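Local structure of myosin-I heavy chain (Dictyostelium discoideum, 5EJY) at residues 423-437 against 440-452. The protein is an actin-based class VII motor with ATPase activity, involved in early phagocytosis and adhesion, represented here by its first MyTH4-FERM tail unit. Sequence-based numbering, arbitrary orientation.
Sequences YPKNFVLALNVNGIN and DPATSKMLESVKY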
ATOM      1  N   TYR A 423     -30.092 -15.770  -8.964  1.00 36.46           N
ATOM      2  CA  TYR A 423     -28.917 -15.468  -9.784  1.00 35.14           C
ATOM      3  C   TYR A 423     -28.050 -16.685 -10.031  1.00 37.44           C
ATOM      4  O   TYR A 423     -28.043 -17.616  -9.233  1.00 39.22           O
ATOM      5  CB  TYR A 423     -28.082 -14.373  -9.115  1.00 27.20           C
ATOM      6  CG  TYR A 423     -28.948 -13.405  -8.368  1.00 28.92           C
ATOM      7  CD1 TYR A 423     -29.770 -12.520  -9.049  1.00 27.05           C
ATOM      8  CD2 TYR A 423     -28.987 -13.407  -6.981  1.00 29.33           C
ATOM      9  CE1 TYR A 423     -30.579 -11.642  -8.369  1.00 30.95           C
ATOM     10  CE2 TYR A 423     -29.798 -12.535  -6.292  1.00 30.52           C
ATOM     11  CZ  TYR A 423     -30.595 -11.660  -6.991  1.00 32.90           C
ATOM     12  OH  TYR A 423     -31.406 -10.792  -6.306  1.00 38.84           O
ATOM     13  N   PRO A 424     -27.310 -16.677 -11.148  1.00 29.99           N
ATOM     14  CA  PRO A 424     -26.271 -17.666 -11.437  1.00 31.71           C
ATOM     15  C   PRO A 424     -25.196 -17.642 -10.357  1.00 37.54           C
ATOM     16  O   PRO A 424     -25.015 -16.610  -9.697  1.00 34.43           O
ATOM     17  CB  PRO A 424     -25.693 -17.184 -12.770  1.00 37.56           C
ATOM     18  CG  PRO A 424     -26.797 -16.386 -13.388  1.00 40.06           C
ATOM     19  CD  PRO A 424     -27.469 -15.706 -12.241  1.00 39.41           C
ATOM     20  N   LYS A 425     -24.495 -18.759 -10.189  1.00 35.41           N
ATOM     21  CA  LYS A 425     -23.503 -18.909  -9.133  1.00 37.23           C
ATOM     22  C   LYS A 425     -22.393 -17.883  -9.273  1.00 33.76           C
ATOM     23  O   LYS A 425     -21.893 -17.354  -8.277  1.00 32.44           O
ATOM     24  CB  LYS A 425     -22.879 -20.306  -9.163  1.00 39.92           C
ATOM     25  CG  LYS A 425     -21.488 -20.347  -8.539  1.00 46.10           C
ATOM     26  CD  LYS A 425     -20.843 -21.722  -8.603  1.00 55.18           C
ATOM     27  CE  LYS A 425     -19.409 -21.656  -8.088  1.00 60.06           C
ATOM     28  NZ  LYS A 425     -18.708 -22.967  -8.179  1.00 65.49           N
ATOM     29  N   ASN A 426     -21.987 -17.635 -10.512  1.00 35.82           N
ATOM     30  CA  ASN A 426     -20.945 -16.661 -10.790  1.00 34.69           C
ATOM     31  C   ASN A 426     -21.563 -15.405 -11.366  1.00 35.21           C
ATOM     32  O   ASN A 426     -22.319 -15.460 -12.334  1.00 33.89           O
ATOM     33  CB  ASN A 426     -19.902 -17.236 -11.751  1.00 39.49           C
ATOM     34  CG  ASN A 426     -19.302 -18.532 -11.245  1.00 41.28           C
ATOM     35  OD1 ASN A 426     -18.340 -18.530 -10.473  1.00 42.00           O
ATOM     36  ND2 ASN A 426     -19.871 -19.649 -11.677  1.00 44.90           N
ATOM     37  N   PHE A 427     -21.258 -14.267 -10.755  1.00 32.01           N
ATOM     38  CA  PHE A 427     -21.804 -13.011 -11.224  1.00 23.85           C
ATOM     39  C   PHE A 427     -20.795 -11.890 -10.952  1.00 25.45           C
ATOM     40  O   PHE A 427     -19.733 -12.118 -10.367  1.00 24.28           O
ATOM     41  CB  PHE A 427     -23.132 -12.715 -10.523  1.00 23.03           C
ATOM     42  CG  PHE A 427     -23.034 -12.683  -9.017  1.00 25.39           C
ATOM     43  CD1 PHE A 427     -23.048 -13.859  -8.283  1.00 29.11           C
ATOM     44  CD2 PHE A 427     -22.919 -11.479  -8.338  1.00 23.48           C
ATOM     45  CE1 PHE A 427     -22.953 -13.837  -6.896  1.00 28.42           C
ATOM     46  CE2 PHE A 427     -22.818 -11.440  -6.955  1.00 24.23           C
ATOM     47  CZ  PHE A 427     -22.837 -12.626  -6.226  1.00 27.65           C
ATOM     48  N   VAL A 428     -21.145 -10.690 -11.382  1.00 24.21           N
ATOM     49  CA  VAL A 428     -20.292  -9.521 -11.171  1.00 23.03           C
ATOM     50  C   VAL A 428     -21.136  -8.539 -10.381  1.00 26.24           C
ATOM     51  O   VAL A 428     -22.332  -8.384 -10.647  1.00 25.09           O
ATOM     52  CB  VAL A 428     -19.879  -8.903 -12.517  1.00 24.99           C
ATOM     53  CG1 VAL A 428     -19.327  -7.480 -12.336  1.00 23.00           C
ATOM     54  CG2 VAL A 428     -18.858  -9.797 -13.229  1.00 30.76           C
ATOM     55  N   LEU A 429     -20.552  -7.921  -9.367  1.00 21.77           N
ATOM     56  CA  LEU A 429     -21.186  -6.755  -8.772  1.00 21.46           C
ATOM     57  C   LEU A 429     -20.598  -5.528  -9.451  1.00 27.27           C
ATOM     58  O   LEU A 429     -19.380  -5.324  -9.451  1.00 25.70           O
ATOM     59  CB  LEU A 429     -20.973  -6.699  -7.262  1.00 24.56           C
ATOM     60  CG  LEU A 429     -21.710  -7.778  -6.465  1.00 26.35           C
ATOM     61  CD1 LEU A 429     -21.538  -7.581  -4.962  1.00 22.94           C
ATOM     62  CD2 LEU A 429     -23.200  -7.766  -6.833  1.00 26.50           C
ATOM     63  N   ALA A 430     -21.461  -4.735 -10.069  1.00 21.78           N
ATOM     64  CA  ALA A 430     -21.035  -3.503 -10.712  1.00 24.62           C
ATOM     65  C   ALA A 430     -21.610  -2.349  -9.906  1.00 28.27           C
ATOM     66  O   ALA A 430     -22.823  -2.120  -9.924  1.00 27.65           O
ATOM     67  CB  ALA A 430     -21.531  -3.468 -12.155  1.00 24.26           C
ATOM     68  N   LEU A 431     -20.755  -1.646  -9.162  1.00 26.11           N
ATOM     69  CA  LEU A 431     -21.235  -0.582  -8.279  1.00 24.06           C
ATOM     70  C   LEU A 431     -21.019   0.813  -8.879  1.00 26.83           C
ATOM     71  O   LEU A 431     -19.945   1.132  -9.398  1.00 25.86           O
ATOM     72  CB  LEU A 431     -20.597  -0.667  -6.882  1.00 23.02           C
ATOM     73  CG  LEU A 431     -20.903  -1.900  -6.019  1.00 28.84           C
ATOM     74  CD1 LEU A 431     -20.106  -3.089  -6.522  1.00 23.70           C
ATOM     75  CD2 LEU A 431     -20.601  -1.634  -4.555  1.00 24.97           C
ATOM     76  N   ASN A 432     -22.063   1.632  -8.823  1.00 28.30           N
ATOM     77  CA  ASN A 432     -21.971   3.017  -9.271  1.00 27.38           C
ATOM     78  C   ASN A 432     -22.898   3.857  -8.406  1.00 27.81           C
ATOM     79  O   ASN A 432     -23.439   3.352  -7.416  1.00 26.89           O
ATOM     80  CB  ASN A 432     -22.296   3.134 -10.765  1.00 28.61           C
ATOM     81  CG  ASN A 432     -23.665   2.572 -11.116  1.00 34.51           C
ATOM     82  OD1 ASN A 432     -24.568   2.566 -10.289  1.00 32.69           O
ATOM     83  ND2 ASN A 432     -23.817   2.096 -12.342  1.00 39.19           N
ATOM     84  N   VAL A 433     -23.085   5.127  -8.747  1.00 24.21           N
ATOM     85  CA  VAL A 433     -23.929   5.988  -7.917  1.00 29.91           C
ATOM     86  C   VAL A 433     -25.397   5.549  -7.926  1.00 27.91           C
ATOM     87  O   VAL A 433     -26.165   5.937  -7.053  1.00 33.55           O
ATOM     88  CB  VAL A 433     -23.837   7.476  -8.334  1.00 34.50           C
ATOM     89  CG1 VAL A 433     -22.413   8.008  -8.102  1.00 29.79           C
ATOM     90  CG2 VAL A 433     -24.279   7.648  -9.792  1.00 35.51           C
ATOM     91  N   ASN A 434     -25.773   4.724  -8.898  1.00 32.68           N
ATOM     92  CA  ASN A 434     -27.159   4.257  -9.018  1.00 31.49           C
ATOM     93  C   ASN A 434     -27.501   3.026  -8.196  1.00 36.96           C
ATOM     94  O   ASN A 434     -28.674   2.658  -8.099  1.00 32.33           O
ATOM     95  CB  ASN A 434     -27.495   3.969 -10.477  1.00 37.13           C
ATOM     96  CG  ASN A 434     -27.446   5.207 -11.322  1.00 42.26           C
ATOM     97  OD1 ASN A 434     -27.780   6.292 -10.850  1.00 40.62           O
ATOM     98  ND2 ASN A 434     -27.013   5.065 -12.567  1.00 48.92           N
ATOM     99  N   GLY A 435     -26.491   2.380  -7.620  1.00 31.89           N
ATOM    100  CA  GLY A 435     -26.731   1.181  -6.836  1.00 32.01           C
ATOM    101  C   GLY A 435     -25.714   0.068  -6.986  1.00 30.91           C
ATOM    102  O   GLY A 435     -24.707   0.197  -7.695  1.00 29.30           O
ATOM    103  N   ILE A 436     -25.974  -1.025  -6.276  1.00 26.68           N
ATOM    104  CA  ILE A 436     -25.169  -2.229  -6.366  1.00 25.35           C
ATOM    105  C   ILE A 436     -25.802  -3.165  -7.373  1.00 32.47           C
ATOM    106  O   ILE A 436     -26.807  -3.818  -7.092  1.00 30.29           O
ATOM    107  CB  ILE A 436     -25.077  -2.934  -5.005  1.00 29.33           C
ATOM    108  CG1 ILE A 436     -24.537  -1.961  -3.950  1.00 28.09           C
ATOM    109  CG2 ILE A 436     -24.191  -4.171  -5.118  1.00 28.16           C
ATOM    110  CD1 ILE A 436     -24.694  -2.437  -2.528  1.00 29.13           C
ATOM    111  N   ASN A 437     -25.205  -3.238  -8.549  1.00 26.68           N
ATOM    112  CA  ASN A 437     -25.807  -3.958  -9.655  1.00 31.63           C
ATOM    113  C   ASN A 437     -25.285  -5.376  -9.840  1.00 32.60           C
ATOM    114  O   ASN A 437     -24.083  -5.615  -9.945  1.00 26.34           O
ATOM    115  CB  ASN A 437     -25.658  -3.139 -10.937  1.00 31.60           C
ATOM    116  CG  ASN A 437     -26.165  -1.722 -10.764  1.00 37.90           C
ATOM    117  OD1 ASN A 437     -27.362  -1.509 -10.587  1.00 38.47           O
ATOM    118  ND2 ASN A 437     -25.255  -0.745 -10.784  1.00 34.09           N
ATOM    119  N   ASP A 440     -24.650 -10.344 -15.063  1.00 27.36           N
ATOM    120  CA  ASP A 440     -24.276 -11.680 -15.499  1.00 28.53           C
ATOM    121  C   ASP A 440     -23.339 -11.589 -16.687  1.00 28.86           C
ATOM    122  O   ASP A 440     -23.764 -11.245 -17.792  1.00 31.95           O
ATOM    123  CB  ASP A 440     -25.516 -12.490 -15.884  1.00 26.22           C
ATOM    124  CG  ASP A 440     -25.187 -13.925 -16.217  1.00 33.74           C
ATOM    125  OD1 ASP A 440     -23.988 -14.256 -16.321  1.00 31.78           O
ATOM    126  OD2 ASP A 440     -26.130 -14.730 -16.373  1.00 37.12           O
ATOM    127  N   PRO A 441     -22.058 -11.922 -16.474  1.00 31.49           N
ATOM    128  CA  PRO A 441     -21.059 -11.789 -17.543  1.00 35.35           C
ATOM    129  C   PRO A 441     -21.271 -12.810 -18.664  1.00 38.61           C
ATOM    130  O   PRO A 441     -20.768 -12.620 -19.769  1.00 39.32           O
ATOM    131  CB  PRO A 441     -19.728 -12.027 -16.810  1.00 34.78           C
ATOM    132  CG  PRO A 441     -20.088 -12.840 -15.621  1.00 35.27           C
ATOM    133  CD  PRO A 441     -21.466 -12.394 -15.210  1.00 32.02           C
ATOM    134  N   ALA A 442     -22.028 -13.871 -18.387  1.00 38.12           N
ATOM    135  CA  ALA A 442     -22.296 -14.900 -19.392  1.00 37.05           C
ATOM    136  C   ALA A 442     -23.275 -14.422 -20.457  1.00 35.68           C
ATOM    137  O   ALA A 442     -23.206 -14.858 -21.604  1.00 42.83           O
ATOM    138  CB  ALA A 442     -22.814 -16.179 -18.734  1.00 36.37           C
ATOM    139  N   THR A 443     -24.182 -13.526 -20.076  1.00 34.05           N
ATOM    140  CA  THR A 443     -25.210 -13.024 -20.989  1.00 37.69           C
ATOM    141  C   THR A 443     -25.092 -11.528 -21.243  1.00 41.98           C
ATOM    142  O   THR A 443     -25.872 -10.955 -22.007  1.00 41.09           O
ATOM    143  CB  THR A 443     -26.605 -13.258 -20.414  1.00 39.21           C
ATOM    144  OG1 THR A 443     -26.720 -12.556 -19.168  1.00 34.92           O
ATOM    145  CG2 THR A 443     -26.853 -14.751 -20.197  1.00 37.69           C
ATOM    146  N   SER A 444     -24.133 -10.896 -20.577  1.00 36.63           N
ATOM    147  CA  SER A 444     -23.961  -9.452 -20.644  1.00 34.74           C
ATOM    148  C   SER A 444     -25.212  -8.670 -20.259  1.00 37.41           C
ATOM    149  O   SER A 444     -25.524  -7.654 -20.881  1.00 38.19           O
ATOM    150  CB  SER A 444     -23.492  -9.030 -22.040  1.00 38.06           C
ATOM    151  OG  SER A 444     -22.305  -9.711 -22.384  1.00 37.78           O
ATOM    152  N   LYS A 445     -25.914  -9.126 -19.225  1.00 33.94           N
ATOM    153  CA  LYS A 445     -27.124  -8.443 -18.788  1.00 34.12           C
ATOM    154  C   LYS A 445     -27.139  -8.167 -17.295  1.00 32.77           C
ATOM    155  O   LYS A 445     -26.708  -8.998 -16.492  1.00 32.66           O
ATOM    156  CB  LYS A 445     -28.360  -9.275 -19.164  1.00 37.14           C
ATOM    157  CG  LYS A 445     -28.504  -9.499 -20.652  1.00 39.89           C
ATOM    158  CD  LYS A 445     -29.767 -10.258 -20.985  1.00 47.75           C
ATOM    159  CE  LYS A 445     -29.925 -10.426 -22.487  1.00 48.51           C
ATOM    160  NZ  LYS A 445     -31.228 -11.072 -22.814  1.00 61.59           N
ATOM    161  N   MET A 446     -27.650  -6.996 -16.933  1.00 30.52           N
ATOM    162  CA  MET A 446     -27.931  -6.653 -15.549  1.00 31.70           C
ATOM    163  C   MET A 446     -29.143  -7.439 -15.077  1.00 39.30           C
ATOM    164  O   MET A 446     -30.130  -7.576 -15.810  1.00 36.19           O
ATOM    165  CB  MET A 446     -28.238  -5.163 -15.418  1.00 35.01           C
ATOM    166  CG  MET A 446     -27.062  -4.248 -15.721  1.00 35.01           C
ATOM    167  SD  MET A 446     -25.799  -4.357 -14.434  1.00 36.40           S
ATOM    168  CE  MET A 446     -24.530  -3.264 -15.101  1.00 31.95           C
ATOM    169  N   LEU A 447     -29.077  -7.939 -13.849  1.00 33.54           N
ATOM    170  CA  LEU A 447     -30.145  -8.788 -13.317  1.00 35.42           C
ATOM    171  C   LEU A 447     -30.958  -8.087 -12.243  1.00 37.80           C
ATOM    172  O   LEU A 447     -32.161  -8.319 -12.119  1.00 38.56           O
ATOM    173  CB  LEU A 447     -29.567 -10.087 -12.766  1.00 29.02           C
ATOM    174  CG  LEU A 447     -28.857 -10.988 -13.770  1.00 30.83           C
ATOM    175  CD1 LEU A 447     -28.368 -12.232 -13.061  1.00 31.25           C
ATOM    176  CD2 LEU A 447     -29.777 -11.348 -14.940  1.00 32.52           C
ATOM    177  N   GLU A 448     -30.304  -7.223 -11.470  1.00 31.75           N
ATOM    178  CA  GLU A 448     -30.956  -6.566 -10.348  1.00 31.36           C
ATOM    179  C   GLU A 448     -30.146  -5.372  -9.899  1.00 36.06           C
ATOM    180  O   GLU A 448     -28.921  -5.388  -9.988  1.00 33.91           O
ATOM    181  CB  GLU A 448     -31.102  -7.554  -9.184  1.00 36.58           C
ATOM    182  CG  GLU A 448     -31.910  -7.031  -8.015  1.00 36.54           C
ATOM    183  CD  GLU A 448     -32.480  -8.156  -7.158  1.00 47.56           C
ATOM    184  OE1 GLU A 448     -32.704  -9.265  -7.698  1.00 42.16           O
ATOM    185  OE2 GLU A 448     -32.694  -7.931  -5.944  1.00 49.01           O
ATOM    186  N   SER A 449     -30.827  -4.329  -9.435  1.00 33.48           N
ATOM    187  CA  SER A 449     -30.150  -3.164  -8.868  1.00 36.70           C
ATOM    188  C   SER A 449     -30.424  -3.086  -7.376  1.00 36.78           C
ATOM    189  O   SER A 449     -31.522  -2.717  -6.950  1.00 45.43           O
ATOM    190  CB  SER A 449     -30.604  -1.867  -9.545  1.00 42.77           C
ATOM    191  OG  SER A 449     -30.059  -0.736  -8.874  1.00 40.90           O
ATOM    192  N   VAL A 450     -29.426  -3.449  -6.584  1.00 28.63           N
ATOM    193  CA  VAL A 450     -29.563  -3.471  -5.139  1.00 25.63           C
ATOM    194  C   VAL A 450     -29.297  -2.086  -4.561  1.00 28.88           C
ATOM    195  O   VAL A 450     -28.369  -1.393  -4.988  1.00 28.41           O
ATOM    196  CB  VAL A 450     -28.625  -4.525  -4.518  1.00 29.98           C
ATOM    197  CG1 VAL A 450     -28.737  -4.516  -3.003  1.00 29.70           C
ATOM    198  CG2 VAL A 450     -28.962  -5.910  -5.079  1.00 29.48           C
ATOM    199  N   LYS A 451     -30.122  -1.675  -3.603  1.00 28.31           N
ATOM    200  CA  LYS A 451     -30.078  -0.300  -3.089  1.00 32.39           C
ATOM    201  C   LYS A 451     -29.099  -0.096  -1.935  1.00 27.87           C
ATOM    202  O   LYS A 451     -29.098  -0.865  -0.973  1.00 29.10           O
ATOM    203  CB  LYS A 451     -31.472   0.124  -2.610  1.00 29.66           C
ATOM    204  CG  LYS A 451     -32.561   0.103  -3.673  1.00 33.57           C
ATOM    205  CD  LYS A 451     -33.922   0.325  -3.008  1.00 39.31           C
ATOM    206  CE  LYS A 451     -35.072  -0.071  -3.924  1.00 45.30           C
ATOM    207  NZ  LYS A 451     -35.039   0.688  -5.204  1.00 44.40           N
ATOM    208  N   TYR A 452     -28.303   0.969  -2.004  1.00 28.46           N
ATOM    209  CA  TYR A 452     -27.474   1.364  -0.866  1.00 24.71           C
ATOM    210  C   TYR A 452     -28.350   1.661   0.339  1.00 29.28           C
ATOM    211  O   TYR A 452     -27.944   1.442   1.484  1.00 28.10           O
ATOM    212  CB  TYR A 452     -26.618   2.601  -1.199  1.00 26.46           C
ATOM    213  CG  TYR A 452     -25.587   2.358  -2.279  1.00 27.44           C
ATOM    214  CD1 TYR A 452     -24.484   1.539  -2.048  1.00 28.46           C
ATOM    215  CD2 TYR A 452     -25.712   2.946  -3.530  1.00 25.67           C
ATOM    216  CE1 TYR A 452     -23.526   1.316  -3.044  1.00 25.54           C
ATOM    217  CE2 TYR A 452     -24.765   2.726  -4.522  1.00 27.84           C
ATOM    218  CZ  TYR A 452     -23.677   1.904  -4.272  1.00 25.40           C
ATOM    219  OH  TYR A 452     -22.750   1.681  -5.273  1.00 24.85           O
TER
HETATM  220  O   HOH W   1     -22.623 -16.086 -15.011  1.00 34.65           O
HETATM  221  O   HOH W   2     -30.546   0.913  -6.756  1.00 40.08           O
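Tyr452 packs its ring beside Ile436: CE1 lies 3.5 Å from Ile436 CG1, the backbone N of Ile436 sits over one ring face, and CE2 approaches Gly435 CA at 3.4 Å. Its OH donates a 2.8 Å hydrogen bond to Asn432 O, which lies in the ring plane at the edge. Gly435 N reaches that oxygen from the opposite face of its carbonyl plane, so two donors grip it. A leucine at Tyr452 would probably leave Asn432 O with the turn bond alone and open a gap beside Ile436. Next along, Ile436 and Val450 form an antiparallel hydrogen-bonded pair: Ile436 N donates to Val450 O and Val450 N to Ile436 O, each 2.7 Å, and their side chains lie side by side on the same face of the sheet. In the neighbouring non-hydrogen-bonded pair, Ser449 OG lies 3.3 Å from Asn437 OD1, at best a weak hydrogen bond, and a water also joins Ser449 OG to Asn434 O. Asn437 CG stands anti to its carbonyl carbon (chi1 -52°), which lets ND2 bond back to Ala430 O; Asn437 CB packs on Met446 SD at 3.7 Å. Farther along, Tyr423 OH donates a hydrogen bond to Glu448 OE1, which lies at the ring edge; its 2.4 Å length is doubtfully short. Pro424 CD and Leu447 CD1 meet tip to tip nearby. A second water links Asn426 O to Asp440 OD1. Behind these, an Asx turn at Asn432 steadies the type I turn to Gly435, and Tyr452 also touches Ser495 and Leu498 of helix 484-499. The whole is an antiparallel beta meander with a classic bulge at Leu447 and Glu448, closed by the C-terminal helix, consistent with the PH-like F3 lobe of a FERM domain.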